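PDB 3X17: endoglucanase from Uncultured bacterium, which probably hydrolyses internal beta-1,4-glucosidic bonds of cellulose, as a glycoside hydrolase family 9 endoglucanase with an N-terminal Ig-like domain. Local coordinates for residues V155-P160 / V267-T272; D159-A164 / M236-G241. One frame throughout, in Å; residues are numbered along the deposited sequence.

Interaction 1. Residues V155-P160 / V267-T272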
loop_
_atom_site.group_PDB
_atom_site.type_symbol
_atom_site.label_atom_id
_atom_site.label_comp_id
_atom_site.label_asym_id
_atom_site.label_seq_id
_atom_site.Cartn_x
_atom_site.Cartn_y
_atom_site.Cartn_z
ATOM N N VAL A 155 2.280 28.530 -9.383
ATOM C CA VAL A 155 2.525 27.838 -10.648
ATOM C C VAL A 155 3.975 27.979 -11.072
ATOM O O VAL A 155 4.468 29.099 -11.180
ATOM C CB VAL A 155 1.644 28.404 -11.766
ATOM C CG1 VAL A 155 1.961 27.712 -13.074
ATOM C CG2 VAL A 155 0.163 28.239 -11.404
ATOM N N LEU A 156 4.644 26.861 -11.353
ATOM C CA LEU A 156 6.042 26.906 -11.729
ATOM C C LEU A 156 6.297 27.403 -13.153
ATOM O O LEU A 156 7.129 28.275 -13.338
ATOM C CB LEU A 156 6.753 25.578 -11.478
ATOM C CG LEU A 156 8.259 25.624 -11.802
ATOM C CD1 LEU A 156 8.971 26.602 -10.863
ATOM C CD2 LEU A 156 8.902 24.255 -11.685
ATOM N N VAL A 157 5.590 26.859 -14.146
ATOM C CA VAL A 157 5.784 27.285 -15.538
ATOM C C VAL A 157 4.534 27.866 -16.191
ATOM O O VAL A 157 3.416 27.479 -15.852
ATOM C CB VAL A 157 6.411 26.172 -16.446
ATOM C CG1 VAL A 157 7.556 25.440 -15.723
ATOM C CG2 VAL A 157 5.355 25.221 -16.983
ATOM N N ASP A 158 4.725 28.807 -17.122
ATOM C CA ASP A 158 3.599 29.397 -17.857
ATOM C C ASP A 158 2.770 28.296 -18.501
ATOM O O ASP A 158 3.302 27.349 -19.071
ATOM C CB ASP A 158 4.076 30.322 -18.986
ATOM C CG ASP A 158 4.752 31.596 -18.481
ATOM O OD1 ASP A 158 4.711 31.905 -17.263
ATOM O OD2 ASP A 158 5.396 32.252 -19.319
ATOM N N ASP A 159 1.461 28.470 -18.495
ATOM C CA ASP A 159 0.634 27.624 -19.309
ATOM C C ASP A 159 -0.500 28.512 -19.756
ATOM O O ASP A 159 -0.535 29.682 -19.407
ATOM C CB ASP A 159 0.175 26.345 -18.553
ATOM C CG ASP A 159 -0.744 26.630 -17.346
ATOM O OD1 ASP A 159 -1.633 27.513 -17.436
ATOM O OD2 ASP A 159 -0.628 25.900 -16.332
ATOM N N PRO A 160 -1.426 27.967 -20.526
ATOM C CA PRO A 160 -2.518 28.736 -21.077
ATOM C C PRO A 160 -3.369 29.482 -20.036
ATOM O O PRO A 160 -4.114 30.393 -20.406
ATOM C CB PRO A 160 -3.362 27.662 -21.749
ATOM C CG PRO A 160 -2.349 26.670 -22.191
ATOM C CD PRO A 160 -1.426 26.584 -21.019
ATOM N N VAL A 267 3.631 24.491 -7.961
ATOM C CA VAL A 267 2.774 23.524 -8.625
ATOM C C VAL A 267 3.436 23.215 -9.952
ATOM O O VAL A 267 3.647 24.108 -10.767
ATOM C CB VAL A 267 1.381 24.136 -8.866
ATOM C CG1 VAL A 267 0.498 23.210 -9.702
ATOM C CG2 VAL A 267 0.749 24.482 -7.524
ATOM N N TYR A 268 3.897 21.981 -10.091
ATOM C CA TYR A 268 4.670 21.570 -11.259
ATOM C C TYR A 268 3.750 21.243 -12.434
ATOM O O TYR A 268 2.534 21.128 -12.262
ATOM C CB TYR A 268 5.553 20.386 -10.884
ATOM C CG TYR A 268 6.706 20.776 -9.969
ATOM C CD1 TYR A 268 6.476 21.103 -8.639
ATOM C CD2 TYR A 268 7.980 21.000 -10.485
ATOM C CE1 TYR A 268 7.494 21.494 -7.818
ATOM C CE2 TYR A 268 9.016 21.396 -9.662
ATOM C CZ TYR A 268 8.762 21.637 -8.335
ATOM O OH TYR A 268 9.761 22.076 -7.516
ATOM N N ARG A 269 4.336 21.068 -13.616
ATOM C CA ARG A 269 3.598 21.117 -14.863
ATOM C C ARG A 269 2.709 19.884 -15.024
ATOM O O ARG A 269 2.975 18.838 -14.431
ATOM C CB ARG A 269 4.580 21.170 -16.029
ATOM C CG ARG A 269 5.321 19.838 -16.236
ATOM C CD ARG A 269 6.355 19.934 -17.332
ATOM N NE ARG A 269 7.344 20.955 -17.035
ATOM C CZ ARG A 269 8.027 21.621 -17.960
ATOM N NH1 ARG A 269 7.871 21.337 -19.255
ATOM N NH2 ARG A 269 8.899 22.550 -17.582
ATOM N N ILE A 270 1.653 20.018 -15.826
ATOM C CA ILE A 270 0.737 18.912 -16.045
ATOM C C ILE A 270 1.423 17.716 -16.718
ATOM O O ILE A 270 2.426 17.858 -17.428
ATOM C CB ILE A 270 -0.483 19.311 -16.867
ATOM C CG1 ILE A 270 -0.071 19.774 -18.267
ATOM C CG2 ILE A 270 -1.297 20.396 -16.148
ATOM C CD1 ILE A 270 -0.436 18.809 -19.410
ATOM N N THR A 271 0.727 16.582 -16.644
ATOM C CA THR A 271 1.156 15.344 -17.239
ATOM C C THR A 271 -0.135 14.623 -17.647
ATOM O O THR A 271 -1.171 14.782 -16.985
ATOM C CB THR A 271 1.875 14.563 -16.147
ATOM O OG1 THR A 271 3.298 14.627 -16.328
ATOM C CG2 THR A 271 1.371 13.200 -16.019
ATOM N N THR A 272 -0.106 13.908 -18.772
ATOM C CA THR A 272 -1.258 13.113 -19.198
ATOM C C THR A 272 -1.495 11.873 -18.336
ATOM O O THR A 272 -2.639 11.542 -18.089
ATOM C CB THR A 272 -1.175 12.706 -20.687
ATOM O OG1 THR A 272 0.123 12.155 -20.953
ATOM C CG2 THR A 272 -1.381 13.930 -21.569
HETATM O O HOH W 1 3.879 24.612 -13.618
#
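The guanidinium group of Arg269 has Val157 lying over one of its faces through CG2, while the other branch of that valine, CG1, touches NH2 at 3.7 Å. Beside this pair, Leu156 meets the ring of Tyr268 at a slant: CD2 comes to 3.5 Å from CE2. Lys246 makes a cation-pi contact with the same ring. Tyr268 starts off away from 155-160, yet its ring reaches back to Leu156; the leucine holds CG anti to the backbone N (chi1 -177°), which carries its CD2 out to meet it. Loop residue Asp324 packs against both Leu156 and Tyr268 and forms a long, weak ion pair with Arg269 NE.

One residue earlier in each segment, Val155 and Val267 form a parallel beta bridge, their CA atoms 4.8 Å apart. It adds the short strand 154-155 to the margin of a four-stranded mixed sheet, next to strand 265-271, in the catalytic part of an enzyme built on an (alpha/alpha)6 barrel. Val267 bonds through its backbone to Tyr154 and Leu156, the neighbours of its bridge partner; Leu156 N donates to Val267 O over 3.0 Å with an N-H...O angle of 162°. The two segments then diverge, to 6.6 Å between the CA atoms of Val157 and Arg269. A water bridges them, accepting from Val157 N at 2.9 Å and donating to Val267 O, so that this carbonyl oxygen takes two hydrogen bonds.

Interaction 2. Residues D159-A164 / M236-G241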
loop_
_atom_site.group_PDB
_atom_site.type_symbol
_atom_site.label_atom_id
_atom_site.label_comp_id
_atom_site.label_asym_id
_atom_site.label_seq_id
_atom_site.Cartn_x
_atom_site.Cartn_y
_atom_site.Cartn_z
ATOM N N ASP A 159 1.461 28.470 -18.495
ATOM C CA ASP A 159 0.634 27.624 -19.309
ATOM C C ASP A 159 -0.500 28.512 -19.756
ATOM O O ASP A 159 -0.535 29.682 -19.407
ATOM C CB ASP A 159 0.175 26.345 -18.553
ATOM C CG ASP A 159 -0.744 26.630 -17.346
ATOM O OD1 ASP A 159 -1.633 27.513 -17.436
ATOM O OD2 ASP A 159 -0.628 25.900 -16.332
ATOM N N PRO A 160 -1.426 27.967 -20.526
ATOM C CA PRO A 160 -2.518 28.736 -21.077
ATOM C C PRO A 160 -3.369 29.482 -20.036
ATOM O O PRO A 160 -4.114 30.393 -20.406
ATOM C CB PRO A 160 -3.362 27.662 -21.749
ATOM C CG PRO A 160 -2.349 26.670 -22.191
ATOM C CD PRO A 160 -1.426 26.584 -21.019
ATOM N N PHE A 161 -3.396 29.009 -18.790
ATOM C CA PHE A 161 -4.327 29.606 -17.829
ATOM C C PHE A 161 -3.607 30.587 -16.919
ATOM O O PHE A 161 -4.179 31.589 -16.519
ATOM C CB PHE A 161 -5.071 28.523 -17.020
ATOM C CG PHE A 161 -6.016 27.728 -17.845
ATOM C CD1 PHE A 161 -7.324 28.159 -18.015
ATOM C CD2 PHE A 161 -5.540 26.701 -18.654
ATOM C CE1 PHE A 161 -8.181 27.505 -18.875
ATOM C CE2 PHE A 161 -6.393 26.020 -19.517
ATOM C CZ PHE A 161 -7.728 26.400 -19.601
ATOM N N TYR A 162 -2.359 30.269 -16.584
ATOM C CA TYR A 162 -1.642 30.941 -15.522
ATOM C C TYR A 162 -0.208 31.232 -15.955
ATOM O O TYR A 162 0.493 30.342 -16.480
ATOM C CB TYR A 162 -1.587 30.058 -14.276
ATOM C CG TYR A 162 -2.927 29.553 -13.801
ATOM C CD1 TYR A 162 -3.883 30.431 -13.268
ATOM C CD2 TYR A 162 -3.178 28.184 -13.740
ATOM C CE1 TYR A 162 -5.113 29.949 -12.812
ATOM C CE2 TYR A 162 -4.392 27.693 -13.282
ATOM C CZ TYR A 162 -5.371 28.571 -12.856
ATOM O OH TYR A 162 -6.552 28.046 -12.365
ATOM N N ARG A 163 0.270 32.424 -15.612
ATOM C CA ARG A 163 1.690 32.702 -15.732
ATOM C C ARG A 163 2.441 32.138 -14.527
ATOM O O ARG A 163 1.889 32.063 -13.421
ATOM C CB ARG A 163 1.922 34.221 -15.865
ATOM C CG ARG A 163 1.226 34.837 -17.098
ATOM C CD ARG A 163 1.967 34.479 -18.383
ATOM N NE ARG A 163 1.185 34.750 -19.594
ATOM C CZ ARG A 163 1.130 35.918 -20.239
ATOM N NH1 ARG A 163 1.741 36.990 -19.760
ATOM N NH2 ARG A 163 0.411 36.029 -21.352
ATOM N N ALA A 164 3.684 31.713 -14.756
ATOM C CA ALA A 164 4.570 31.328 -13.673
ATOM C C ALA A 164 4.444 32.351 -12.546
ATOM O O ALA A 164 4.482 33.559 -12.786
ATOM C CB ALA A 164 6.082 31.237 -14.174
ATOM N N MET A 236 -5.845 20.508 -8.105
ATOM C CA MET A 236 -4.719 20.278 -9.022
ATOM C C MET A 236 -5.162 20.182 -10.492
ATOM O O MET A 236 -4.366 19.843 -11.384
ATOM C CB MET A 236 -3.956 19.017 -8.630
ATOM C CG MET A 236 -3.139 19.133 -7.335
ATOM S SD MET A 236 -1.828 20.404 -7.439
ATOM C CE MET A 236 -0.446 19.455 -8.154
ATOM N N GLN A 237 -6.436 20.451 -10.736
ATOM C CA GLN A 237 -6.964 20.368 -12.072
ATOM C C GLN A 237 -7.165 21.741 -12.707
ATOM O O GLN A 237 -7.809 22.625 -12.163
ATOM C CB GLN A 237 -8.258 19.531 -12.152
ATOM C CG GLN A 237 -8.615 19.120 -13.598
ATOM C CD GLN A 237 -9.974 18.403 -13.720
ATOM O OE1 GLN A 237 -10.889 18.635 -12.916
ATOM N NE2 GLN A 237 -10.111 17.541 -14.743
ATOM N N ARG A 238 -6.747 21.825 -13.952
ATOM C CA ARG A 238 -6.762 23.051 -14.711
ATOM C C ARG A 238 -8.082 23.037 -15.486
ATOM O O ARG A 238 -8.606 21.955 -15.772
ATOM C CB ARG A 238 -5.567 22.945 -15.647
ATOM C CG ARG A 238 -5.112 24.174 -16.294
ATOM C CD ARG A 238 -4.633 23.765 -17.664
ATOM N NE ARG A 238 -3.211 23.593 -17.675
ATOM C CZ ARG A 238 -2.514 23.186 -18.730
ATOM N NH1 ARG A 238 -3.118 22.690 -19.810
ATOM N NH2 ARG A 238 -1.203 23.233 -18.663
ATOM N N PRO A 239 -8.637 24.218 -15.824
ATOM C CA PRO A 239 -10.003 24.183 -16.328
ATOM C C PRO A 239 -10.170 23.406 -17.630
ATOM O O PRO A 239 -11.286 23.005 -17.968
ATOM C CB PRO A 239 -10.331 25.671 -16.556
ATOM C CG PRO A 239 -9.494 26.376 -15.543
ATOM C CD PRO A 239 -8.195 25.598 -15.536
ATOM N N ASP A 240 -9.086 23.175 -18.365
ATOM C CA ASP A 240 -9.231 22.371 -19.569
ATOM C C ASP A 240 -9.281 20.869 -19.220
ATOM O O ASP A 240 -9.575 20.044 -20.080
ATOM C CB ASP A 240 -8.170 22.716 -20.636
ATOM C CG ASP A 240 -6.741 22.439 -20.168
ATOM O OD1 ASP A 240 -6.536 22.163 -18.971
ATOM O OD2 ASP A 240 -5.815 22.593 -20.986
ATOM N N GLY A 241 -9.061 20.536 -17.938
ATOM C CA GLY A 241 -9.159 19.137 -17.482
ATOM C C GLY A 241 -7.826 18.495 -17.228
ATOM O O GLY A 241 -7.748 17.466 -16.551
HETATM O O HOH W 2 -7.090 25.526 -12.079
#
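Arg238 faces Asp159 across the contact without a direct hydrogen bond: the salt bridge is long, 3.6 Å from NH2 to Asp159 OD2, and the buried NE has no partner anywhere in the model. The carboxylate and guanidinium planes stand 64° apart, a poor setting for paired bonds. Asp240, two residues on in the same segment as Arg238, meets the guanidinium at its edge and in plane, with NH1 donating to the syn lone pair of OD2 over 2.9 Å. Pro160 CD lies over one guanidinium face.

The aliphatic part of Arg238 lies against Phe161, its CG 3.5 Å from CD2 of the ring. Pro239 covers one face of this ring in a CH-pi contact, its CD 3.8 Å from the centroid and 16° off the normal. Phe161 CG is anti to the carbonyl carbon (chi1 -68°), which brings the ring to the type I turn of Arg238 to Gly241. Phe161 CB in turn rests on a face of Tyr162, whose OH reaches Gln237 O through a water.

Asp159 is held firmly from its own side. Its OD1 accepts from Phe161 N at 2.7 Å, forming an Asx turn, and from Tyr162 N at 3.0 Å; OD2 is hydrogen-bonded to Tyr244 OH. A leucine in place of Arg238 would probably leave the carboxylates of Asp159 and Asp240 without the positive charge between them and Pro160 without the flat group it lies over. Since the close ion pair to Asp240 stays within 236-241 and only the long one to Asp159 crosses, the two loops are joined by charge attraction and side-chain packing, with no direct hydrogen bond between them.

How the interactions relate
Interactions 1 and 2 have centres 7 Å apart and begin from the same loop, with Asp159 and Pro160 common to both. Interaction 1 ties the start of that loop to strand 265-271, and interaction 2 rests its continuation on the turn after helix 221-235. Within the loop, Asp158 OD1 lies 2.7 Å from Ala164 N, a probable hydrogen bond; between the partner segments, Ile270 CG1 packs 3.7 Å from Arg238 NH2. Tyr244 of strand 243-249 touches Val267 and Ile270 as well as Tyr162 and Arg238. Of the bound metals, the zinc ion, held by Cys132, Asp148, His149 and His175, lies about 13 Å from the Val267 side chain.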